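Local coordinates for protein peroxisomal acyl-CoA oxidase 1A (Solanum lycopersicum, PDB 2FON) that probably catalyses the FAD-dependent oxidation of acyl-CoA to 2-enoyl-CoA in peroxisomal beta-oxidation, passing the electrons to molecular oxygen, at residues 84-95 against 108-117; 455-463 against 514-522. All blocks are in the same frame, centred on the assembly; numbering follows the deposited sequence.

Contact 1 of 2, residues 84-95 against 108-117; sequences TLRKAAYAWKRI and LRRYVDEPAF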
loop_
_atom_site.group_PDB
_atom_site.type_symbol
_atom_site.label_atom_id
_atom_site.label_comp_id
_atom_site.label_asym_id
_atom_site.label_seq_id
_atom_site.Cartn_x
_atom_site.Cartn_y
_atom_site.Cartn_z
ATOM N N THR B 84 -13.287 21.744 8.853
ATOM C CA THR B 84 -12.881 22.056 7.491
ATOM C C THR B 84 -13.557 23.344 7.052
ATOM O O THR B 84 -12.931 24.214 6.455
ATOM C CB THR B 84 -13.222 20.909 6.492
ATOM O OG1 THR B 84 -12.580 19.713 6.933
ATOM C CG2 THR B 84 -12.775 21.222 5.044
ATOM N N LEU B 85 -14.843 23.489 7.345
ATOM C CA LEU B 85 -15.562 24.639 6.806
ATOM C C LEU B 85 -14.896 25.889 7.299
ATOM O O LEU B 85 -14.581 26.771 6.496
ATOM C CB LEU B 85 -17.030 24.583 7.138
ATOM C CG LEU B 85 -17.700 23.342 6.471
ATOM C CD1 LEU B 85 -19.227 23.361 6.568
ATOM C CD2 LEU B 85 -17.255 23.086 5.019
ATOM N N ARG B 86 -14.592 25.894 8.599
ATOM C CA ARG B 86 -13.943 27.005 9.257
ATOM C C ARG B 86 -12.668 27.460 8.598
ATOM O O ARG B 86 -12.499 28.653 8.319
ATOM C CB ARG B 86 -13.598 26.608 10.662
ATOM C CG ARG B 86 -13.369 27.812 11.553
ATOM C CD ARG B 86 -12.603 27.433 12.740
ATOM N NE ARG B 86 -11.229 27.565 12.329
ATOM C CZ ARG B 86 -10.346 26.586 12.280
ATOM N NH1 ARG B 86 -10.690 25.367 12.634
ATOM N NH2 ARG B 86 -9.122 26.846 11.874
ATOM N N LYS B 87 -11.765 26.498 8.374
ATOM C CA LYS B 87 -10.533 26.739 7.675
ATOM C C LYS B 87 -10.823 27.170 6.245
ATOM O O LYS B 87 -10.211 28.063 5.738
ATOM C CB LYS B 87 -9.764 25.469 7.649
ATOM C CG LYS B 87 -8.503 25.406 8.473
ATOM C CD LYS B 87 -7.983 23.947 8.316
ATOM C CE LYS B 87 -7.024 23.523 9.403
ATOM N NZ LYS B 87 -7.083 22.057 9.697
ATOM N N ALA B 88 -11.788 26.541 5.583
ATOM C CA ALA B 88 -12.119 26.961 4.226
ATOM C C ALA B 88 -12.516 28.496 4.117
ATOM O O ALA B 88 -11.990 29.247 3.254
ATOM C CB ALA B 88 -13.168 26.036 3.632
ATOM N N ALA B 89 -13.407 28.930 5.007
ATOM C CA ALA B 89 -13.751 30.314 5.164
ATOM C C ALA B 89 -12.541 31.159 5.515
ATOM O O ALA B 89 -12.331 32.259 4.925
ATOM C CB ALA B 89 -14.821 30.471 6.246
ATOM N N TYR B 90 -11.750 30.695 6.485
ATOM C CA TYR B 90 -10.674 31.566 6.978
ATOM C C TYR B 90 -9.688 31.814 5.838
ATOM O O TYR B 90 -9.279 32.951 5.601
ATOM C CB TYR B 90 -10.024 31.032 8.259
ATOM C CG TYR B 90 -8.878 31.863 8.759
ATOM C CD1 TYR B 90 -9.094 33.114 9.297
ATOM C CD2 TYR B 90 -7.574 31.409 8.677
ATOM C CE1 TYR B 90 -8.066 33.905 9.727
ATOM C CE2 TYR B 90 -6.530 32.163 9.129
ATOM C CZ TYR B 90 -6.781 33.437 9.661
ATOM O OH TYR B 90 -5.745 34.249 10.122
ATOM N N ALA B 91 -9.346 30.763 5.111
ATOM C CA ALA B 91 -8.494 30.863 3.951
ATOM C C ALA B 91 -9.070 31.811 2.901
ATOM O O ALA B 91 -8.363 32.653 2.395
ATOM C CB ALA B 91 -8.252 29.479 3.360
ATOM N N TRP B 92 -10.352 31.707 2.574
ATOM C CA TRP B 92 -10.922 32.637 1.608
ATOM C C TRP B 92 -10.637 34.058 2.112
ATOM O O TRP B 92 -10.028 34.864 1.429
ATOM C CB TRP B 92 -12.418 32.370 1.390
ATOM C CG TRP B 92 -13.092 33.251 0.377
ATOM C CD1 TRP B 92 -14.187 34.050 0.595
ATOM C CD2 TRP B 92 -12.711 33.467 -1.003
ATOM N NE1 TRP B 92 -14.512 34.760 -0.565
ATOM C CE2 TRP B 92 -13.623 34.422 -1.551
ATOM C CE3 TRP B 92 -11.680 32.979 -1.815
ATOM C CZ2 TRP B 92 -13.541 34.860 -2.868
ATOM C CZ3 TRP B 92 -11.627 33.384 -3.140
ATOM C CH2 TRP B 92 -12.552 34.313 -3.654
ATOM N N LYS B 93 -11.010 34.323 3.346
ATOM C CA LYS B 93 -10.713 35.581 3.983
ATOM C C LYS B 93 -9.219 35.969 3.921
ATOM O O LYS B 93 -8.906 37.197 3.840
ATOM C CB LYS B 93 -11.194 35.530 5.428
ATOM C CG LYS B 93 -11.176 36.807 6.169
ATOM C CD LYS B 93 -11.674 36.660 7.633
ATOM C CE LYS B 93 -10.697 37.422 8.595
ATOM N NZ LYS B 93 -11.342 37.981 9.833
ATOM N N ARG B 94 -8.258 35.044 3.958
ATOM C CA ARG B 94 -6.896 35.569 3.819
ATOM C C ARG B 94 -6.598 35.877 2.360
ATOM O O ARG B 94 -5.805 36.832 2.065
ATOM C CB ARG B 94 -5.830 34.659 4.340
ATOM C CG ARG B 94 -5.926 34.394 5.753
ATOM C CD ARG B 94 -5.822 35.659 6.500
ATOM N NE ARG B 94 -4.441 36.133 6.652
ATOM C CZ ARG B 94 -4.150 37.416 6.927
ATOM N NH1 ARG B 94 -5.154 38.304 7.060
ATOM N NH2 ARG B 94 -2.885 37.827 7.069
ATOM N N ILE B 95 -7.205 35.099 1.441
ATOM C CA ILE B 95 -7.001 35.377 0.029
ATOM C C ILE B 95 -7.447 36.806 -0.293
ATOM O O ILE B 95 -6.785 37.538 -1.042
ATOM C CB ILE B 95 -7.686 34.376 -0.846
ATOM C CG1 ILE B 95 -6.912 33.050 -0.812
ATOM C CG2 ILE B 95 -7.734 34.863 -2.288
ATOM C CD1 ILE B 95 -7.732 31.833 -1.196
ATOM N N LEU B 108 -1.860 28.989 -1.570
ATOM C CA LEU B 108 -2.338 29.111 -0.213
ATOM C C LEU B 108 -3.152 27.890 0.168
ATOM O O LEU B 108 -2.945 27.270 1.238
ATOM C CB LEU B 108 -3.143 30.367 0.020
ATOM C CG LEU B 108 -3.422 30.527 1.511
ATOM C CD1 LEU B 108 -3.262 31.942 2.034
ATOM C CD2 LEU B 108 -4.766 29.983 1.858
ATOM N N ARG B 109 -4.067 27.500 -0.694
ATOM C CA ARG B 109 -4.818 26.293 -0.360
ATOM C C ARG B 109 -3.923 25.066 -0.297
ATOM O O ARG B 109 -4.125 24.214 0.571
ATOM C CB ARG B 109 -6.043 26.110 -1.234
ATOM C CG ARG B 109 -7.222 26.980 -0.786
ATOM C CD ARG B 109 -8.389 26.921 -1.743
ATOM N NE ARG B 109 -8.406 28.068 -2.654
ATOM C CZ ARG B 109 -8.139 27.990 -3.960
ATOM N NH1 ARG B 109 -7.812 26.803 -4.477
ATOM N NH2 ARG B 109 -8.182 29.088 -4.725
ATOM N N ARG B 110 -2.885 24.993 -1.135
ATOM C CA ARG B 110 -2.030 23.802 -1.084
ATOM C C ARG B 110 -1.523 23.631 0.340
ATOM O O ARG B 110 -1.631 22.588 0.931
ATOM C CB ARG B 110 -0.871 23.894 -2.081
ATOM C CG ARG B 110 -0.028 22.641 -2.165
ATOM C CD ARG B 110 1.287 22.803 -3.033
ATOM N NE ARG B 110 1.112 23.107 -4.474
ATOM C CZ ARG B 110 0.180 22.569 -5.275
ATOM N NH1 ARG B 110 -0.692 21.628 -4.827
ATOM N NH2 ARG B 110 0.119 22.965 -6.547
ATOM N N TYR B 111 -1.002 24.690 0.906
ATOM C CA TYR B 111 -0.330 24.605 2.174
ATOM C C TYR B 111 -1.229 24.456 3.428
ATOM O O TYR B 111 -0.796 23.959 4.457
ATOM C CB TYR B 111 0.668 25.753 2.238
ATOM C CG TYR B 111 1.770 25.446 1.276
ATOM C CD1 TYR B 111 1.906 26.119 0.064
ATOM C CD2 TYR B 111 2.641 24.421 1.539
ATOM C CE1 TYR B 111 2.930 25.770 -0.845
ATOM C CE2 TYR B 111 3.634 24.078 0.657
ATOM C CZ TYR B 111 3.783 24.750 -0.525
ATOM O OH TYR B 111 4.813 24.340 -1.343
ATOM N N VAL B 112 -2.478 24.895 3.317
ATOM C CA VAL B 112 -3.505 24.545 4.275
ATOM C C VAL B 112 -3.618 22.994 4.374
ATOM O O VAL B 112 -3.922 22.453 5.428
ATOM C CB VAL B 112 -4.859 25.203 3.881
ATOM C CG1 VAL B 112 -6.015 24.641 4.718
ATOM C CG2 VAL B 112 -4.801 26.632 4.101
ATOM N N ASP B 113 -3.408 22.315 3.249
ATOM C CA ASP B 113 -3.180 20.877 3.187
ATOM C C ASP B 113 -4.314 20.028 3.703
ATOM O O ASP B 113 -4.094 19.137 4.478
ATOM C CB ASP B 113 -1.885 20.530 3.928
ATOM C CG ASP B 113 -1.435 19.070 3.724
ATOM O OD1 ASP B 113 -1.534 18.512 2.599
ATOM O OD2 ASP B 113 -0.921 18.491 4.702
ATOM N N GLU B 114 -5.533 20.272 3.257
ATOM C CA GLU B 114 -6.677 19.515 3.719
ATOM C C GLU B 114 -7.667 19.336 2.576
ATOM O O GLU B 114 -8.168 20.332 2.047
ATOM C CB GLU B 114 -7.323 20.358 4.817
ATOM C CG GLU B 114 -8.725 19.975 5.234
ATOM C CD GLU B 114 -9.025 20.447 6.665
ATOM O OE1 GLU B 114 -8.224 21.297 7.180
ATOM O OE2 GLU B 114 -10.059 19.973 7.259
ATOM N N PRO B 115 -7.983 18.099 2.189
ATOM C CA PRO B 115 -8.968 18.031 1.107
ATOM C C PRO B 115 -10.273 18.728 1.528
ATOM O O PRO B 115 -10.709 18.595 2.677
ATOM C CB PRO B 115 -9.206 16.512 0.944
ATOM C CG PRO B 115 -7.970 15.853 1.528
ATOM C CD PRO B 115 -7.597 16.766 2.678
ATOM N N ALA B 116 -10.880 19.496 0.630
ATOM C CA ALA B 116 -12.152 20.166 0.904
ATOM C C ALA B 116 -12.740 20.600 -0.412
ATOM O O ALA B 116 -12.013 20.685 -1.410
ATOM C CB ALA B 116 -11.907 21.397 1.783
ATOM N N PHE B 117 -14.022 20.940 -0.408
ATOM C CA PHE B 117 -14.763 21.402 -1.593
ATOM C C PHE B 117 -14.035 22.460 -2.428
ATOM O O PHE B 117 -14.054 22.395 -3.664
ATOM C CB PHE B 117 -16.149 21.937 -1.181
ATOM C CG PHE B 117 -16.101 23.196 -0.377
ATOM C CD1 PHE B 117 -16.357 24.451 -0.984
ATOM C CD2 PHE B 117 -15.774 23.162 0.975
ATOM C CE1 PHE B 117 -16.314 25.642 -0.260
ATOM C CE2 PHE B 117 -15.708 24.385 1.716
ATOM C CZ PHE B 117 -15.985 25.613 1.090
#
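The ring of Phe117 is met obliquely by two aliphatic groups of helix 77-97: Ala88 CB lies 3.6 Å from Phe117 CE2, and Leu85 CD2 3.9 Å from the same ring carbon. Leu85 crosses the aromatic side chain at about a right angle, and Ile670 of the second subunit packs on both residues. At the other end, Ile95 CD1 approaches Arg109 NE at 4.1 Å, obliquely to the guanidinium, which makes a cation-pi contact with Trp122. Between them, Ala91 CB rests on Leu108 CD2, 3.8 Å away.

The third flat group, the carboxylate of Glu114, reaches helix 77-97 because CG stands opposite the main-chain nitrogen (chi1 165°) and the chain beyond runs straight. Thr84 OG1 and Glu114 OE2 are hydrogen-bonded at 2.6 Å, the hydroxyl arriving on the anti side, 31° out of the carboxylate plane; it also pairs with Leu80 O. A salt bridge from Lys87 to Glu114 OE1 is modelled, but that oxygen's position is doubtful. In this N-terminal acyl-CoA oxidase hairpin, whose short helical segments run roughly antiparallel (148°), apolar packing, by Leu108 between the helices and Phe117 beyond them, joins the Glu114 tie in holding the exit chain against helix 77-97.

Contact 2 of 2, residues 455-463 against 514-522; sequences RFLMKTISQ and SVACAKNLS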
loop_
_atom_site.group_PDB
_atom_site.type_symbol
_atom_site.label_atom_id
_atom_site.label_comp_id
_atom_site.label_asym_id
_atom_site.label_seq_id
_atom_site.Cartn_x
_atom_site.Cartn_y
_atom_site.Cartn_z
ATOM N N ARG B 455 -2.575 1.220 -27.412
ATOM C CA ARG B 455 -3.295 1.402 -28.685
ATOM C C ARG B 455 -2.627 2.397 -29.585
ATOM O O ARG B 455 -2.654 2.229 -30.807
ATOM C CB ARG B 455 -4.693 1.926 -28.454
ATOM C CG ARG B 455 -5.798 0.917 -28.634
ATOM C CD ARG B 455 -7.173 1.473 -28.176
ATOM N NE ARG B 455 -8.077 0.344 -27.967
ATOM C CZ ARG B 455 -8.584 -0.364 -28.969
ATOM N NH1 ARG B 455 -8.303 -0.029 -30.231
ATOM N NH2 ARG B 455 -9.351 -1.407 -28.722
ATOM N N PHE B 456 -2.043 3.436 -28.997
ATOM C CA PHE B 456 -1.461 4.529 -29.746
ATOM C C PHE B 456 -0.102 4.144 -30.297
ATOM O O PHE B 456 0.293 4.576 -31.422
ATOM C CB PHE B 456 -1.337 5.769 -28.864
ATOM C CG PHE B 456 -0.421 6.776 -29.413
ATOM C CD1 PHE B 456 -0.770 7.508 -30.534
ATOM C CD2 PHE B 456 0.845 6.950 -28.872
ATOM C CE1 PHE B 456 0.118 8.453 -31.058
ATOM C CE2 PHE B 456 1.751 7.884 -29.416
ATOM C CZ PHE B 456 1.392 8.636 -30.475
ATOM N N LEU B 457 0.643 3.376 -29.481
ATOM C CA LEU B 457 1.925 2.804 -29.923
ATOM C C LEU B 457 1.643 1.801 -31.025
ATOM O O LEU B 457 2.268 1.860 -32.072
ATOM C CB LEU B 457 2.678 2.140 -28.790
ATOM C CG LEU B 457 3.151 3.061 -27.681
ATOM C CD1 LEU B 457 3.745 2.202 -26.614
ATOM C CD2 LEU B 457 4.161 4.170 -28.161
ATOM N N MET B 458 0.655 0.936 -30.814
ATOM C CA MET B 458 0.303 -0.027 -31.838
ATOM C C MET B 458 -0.097 0.719 -33.064
ATOM O O MET B 458 0.413 0.426 -34.146
ATOM C CB MET B 458 -0.821 -0.961 -31.408
ATOM C CG MET B 458 -0.453 -1.884 -30.215
ATOM S SD MET B 458 1.003 -2.849 -30.603
ATOM C CE MET B 458 2.286 -2.017 -29.666
ATOM N N LYS B 459 -0.942 1.731 -32.918
ATOM C CA LYS B 459 -1.270 2.575 -34.078
ATOM C C LYS B 459 -0.006 3.150 -34.716
ATOM O O LYS B 459 0.158 3.109 -35.944
ATOM C CB LYS B 459 -2.235 3.711 -33.713
ATOM C CG LYS B 459 -2.706 4.478 -34.936
ATOM C CD LYS B 459 -3.372 5.770 -34.550
ATOM C CE LYS B 459 -4.240 6.283 -35.682
ATOM N NZ LYS B 459 -5.571 6.712 -35.123
ATOM N N THR B 460 0.895 3.676 -33.890
ATOM C CA THR B 460 2.063 4.343 -34.456
ATOM C C THR B 460 2.892 3.358 -35.241
ATOM O O THR B 460 3.449 3.713 -36.272
ATOM C CB THR B 460 2.902 5.036 -33.389
ATOM O OG1 THR B 460 2.236 6.229 -32.986
ATOM C CG2 THR B 460 4.227 5.449 -33.916
ATOM N N ILE B 461 2.954 2.111 -34.776
ATOM C CA ILE B 461 3.709 1.146 -35.532
ATOM C C ILE B 461 3.029 0.856 -36.872
ATOM O O ILE B 461 3.680 0.986 -37.906
ATOM C CB ILE B 461 4.166 -0.115 -34.739
ATOM C CG1 ILE B 461 5.358 0.235 -33.870
ATOM C CG2 ILE B 461 4.601 -1.241 -35.713
ATOM C CD1 ILE B 461 5.429 -0.564 -32.661
ATOM N N SER B 462 1.736 0.542 -36.891
ATOM C CA SER B 462 1.073 0.252 -38.203
ATOM C C SER B 462 1.030 1.388 -39.238
ATOM O O SER B 462 0.822 1.115 -40.398
ATOM C CB SER B 462 -0.336 -0.325 -38.026
ATOM O OG SER B 462 -1.237 0.701 -37.698
ATOM N N GLN B 463 1.206 2.644 -38.834
ATOM C CA GLN B 463 1.249 3.736 -39.824
ATOM C C GLN B 463 2.612 3.848 -40.498
ATOM O O GLN B 463 2.776 4.581 -41.484
ATOM C CB GLN B 463 0.856 5.097 -39.232
ATOM C CG GLN B 463 -0.641 5.269 -38.925
ATOM C CD GLN B 463 -0.930 6.391 -37.898
ATOM O OE1 GLN B 463 -1.937 7.099 -38.004
ATOM N NE2 GLN B 463 -0.039 6.548 -36.900
ATOM N N SER B 514 7.276 -3.060 -27.917
ATOM C CA SER B 514 6.155 -2.683 -28.773
ATOM C C SER B 514 6.107 -3.469 -30.073
ATOM O O SER B 514 5.045 -3.891 -30.478
ATOM C CB SER B 514 6.161 -1.204 -29.048
ATOM O OG SER B 514 5.619 -0.548 -27.930
ATOM N N VAL B 515 7.252 -3.698 -30.697
ATOM C CA VAL B 515 7.293 -4.506 -31.903
ATOM C C VAL B 515 6.755 -5.899 -31.621
ATOM O O VAL B 515 5.909 -6.415 -32.337
ATOM C CB VAL B 515 8.737 -4.558 -32.506
ATOM C CG1 VAL B 515 8.930 -5.750 -33.442
ATOM C CG2 VAL B 515 9.045 -3.240 -33.245
ATOM N N ALA B 516 7.233 -6.485 -30.539
ATOM C CA ALA B 516 6.810 -7.824 -30.137
ATOM C C ALA B 516 5.277 -7.838 -29.919
ATOM O O ALA B 516 4.602 -8.817 -30.293
ATOM C CB ALA B 516 7.602 -8.316 -28.869
ATOM N N CYS B 517 4.726 -6.748 -29.375
ATOM C CA CYS B 517 3.285 -6.681 -29.269
ATOM C C CYS B 517 2.560 -6.626 -30.624
ATOM O O CYS B 517 1.566 -7.346 -30.840
ATOM C CB CYS B 517 2.872 -5.513 -28.432
ATOM S SG CYS B 517 2.935 -5.922 -26.711
ATOM N N ALA B 518 3.062 -5.786 -31.527
ATOM C CA ALA B 518 2.379 -5.562 -32.769
ATOM C C ALA B 518 2.454 -6.838 -33.562
ATOM O O ALA B 518 1.488 -7.196 -34.232
ATOM C CB ALA B 518 2.954 -4.374 -33.518
ATOM N N LYS B 519 3.566 -7.561 -33.455
ATOM C CA LYS B 519 3.661 -8.834 -34.173
ATOM C C LYS B 519 2.696 -9.784 -33.530
ATOM O O LYS B 519 1.960 -10.460 -34.215
ATOM C CB LYS B 519 5.064 -9.451 -34.178
ATOM C CG LYS B 519 6.058 -8.799 -35.105
ATOM C CD LYS B 519 7.509 -9.056 -34.623
ATOM C CE LYS B 519 8.516 -9.041 -35.777
ATOM N NZ LYS B 519 9.842 -9.617 -35.381
ATOM N N ASN B 520 2.676 -9.838 -32.211
ATOM C CA ASN B 520 1.785 -10.800 -31.605
ATOM C C ASN B 520 0.336 -10.500 -31.900
ATOM O O ASN B 520 -0.477 -11.411 -32.081
ATOM C CB ASN B 520 2.031 -10.936 -30.124
ATOM C CG ASN B 520 2.795 -12.180 -29.786
ATOM O OD1 ASN B 520 3.100 -12.431 -28.613
ATOM N ND2 ASN B 520 3.130 -12.988 -30.823
ATOM N N LEU B 521 0.058 -9.206 -31.998
ATOM C CA LEU B 521 -1.292 -8.681 -32.089
ATOM C C LEU B 521 -1.804 -8.921 -33.467
ATOM O O LEU B 521 -2.950 -9.292 -33.656
ATOM C CB LEU B 521 -1.307 -7.191 -31.747
ATOM C CG LEU B 521 -2.408 -6.248 -32.239
ATOM C CD1 LEU B 521 -3.848 -6.741 -31.934
ATOM C CD2 LEU B 521 -2.127 -4.847 -31.626
ATOM N N SER B 522 -0.941 -8.765 -34.448
ATOM C CA SER B 522 -1.407 -8.900 -35.830
ATOM C C SER B 522 -1.798 -10.332 -36.264
ATOM O O SER B 522 -2.170 -10.517 -37.388
ATOM C CB SER B 522 -0.404 -8.271 -36.796
ATOM O OG SER B 522 0.744 -9.095 -36.910
#
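Met458 is the knob in a knob-into-hole contact with Ser514, Cys517, Ala518 and Leu521, four residues spaced i, i+3, i+4 and i+7 on one helix. It offers a compact example of how two helices meeting almost at right angles can interlock: the segments 455-462 and 514-521 cross at -80°, their axes 9.8 Å apart at closest approach.

The thioether fills its hollow in steps. Near its base, Met458 CG lies 3.7 Å from Leu521 CD2, with the two side chains running obliquely past each other. Farther out, Met458 SD lies against Ala518, 3.7 Å from its N and 3.8 Å from its CB. The methyl then turns back toward the start of segment 514-522, between the carbonyl of Ser514 and Cys517 CB, which is 3.8 Å from Met458 CE. This path depends on a double bend: chi2 of -57° folds the chain, and a second turn at chi3 directs CE toward Ser514.

One turn farther along, Ile461 adds a second bump. Its CG2 rests loosely against the methyl of Ala518, 4.2 Å from Ala518 CB, while Ile461 CD1, ending the other branch, is 3.7 Å from Ser514 CB. The small Ala518 thus lies between Met458 and Ile461 and admits both. Segment 514-522 belongs to the C-terminal acyl-CoA oxidase family region, whose further helices cover the interlock: Phe531 of helix 527-533 packs on Met458 and Leu521, and Leu538 of helix 535-558 on Met458 and Cys517. On the side of Ser514 turned to the first helix, Leu457 CD1 stands 3.6 Å from Ser514 OG.

In the fold
Contacts 1 and 2 illustrate helix packing in two separate parts of one chain. Their centres are 48 Å apart on opposite sides of the chain's centre, and their nearest atoms remain about 27 Å from each other. Contact 1 closes a local hairpin near the flavin: the side chain of Pro115 comes within about 8 Å of bound FAD, and that of Phe117 within about 6 Å of Gly196, an FAD-binding residue. Contact 2, by contrast, joins helices far apart in sequence and lies away from the annotated sites. The helix that carries segment 455-463 at its far end nevertheless begins directly after FAD-binding Asp445, two residues beyond the predicted proton acceptor Glu443.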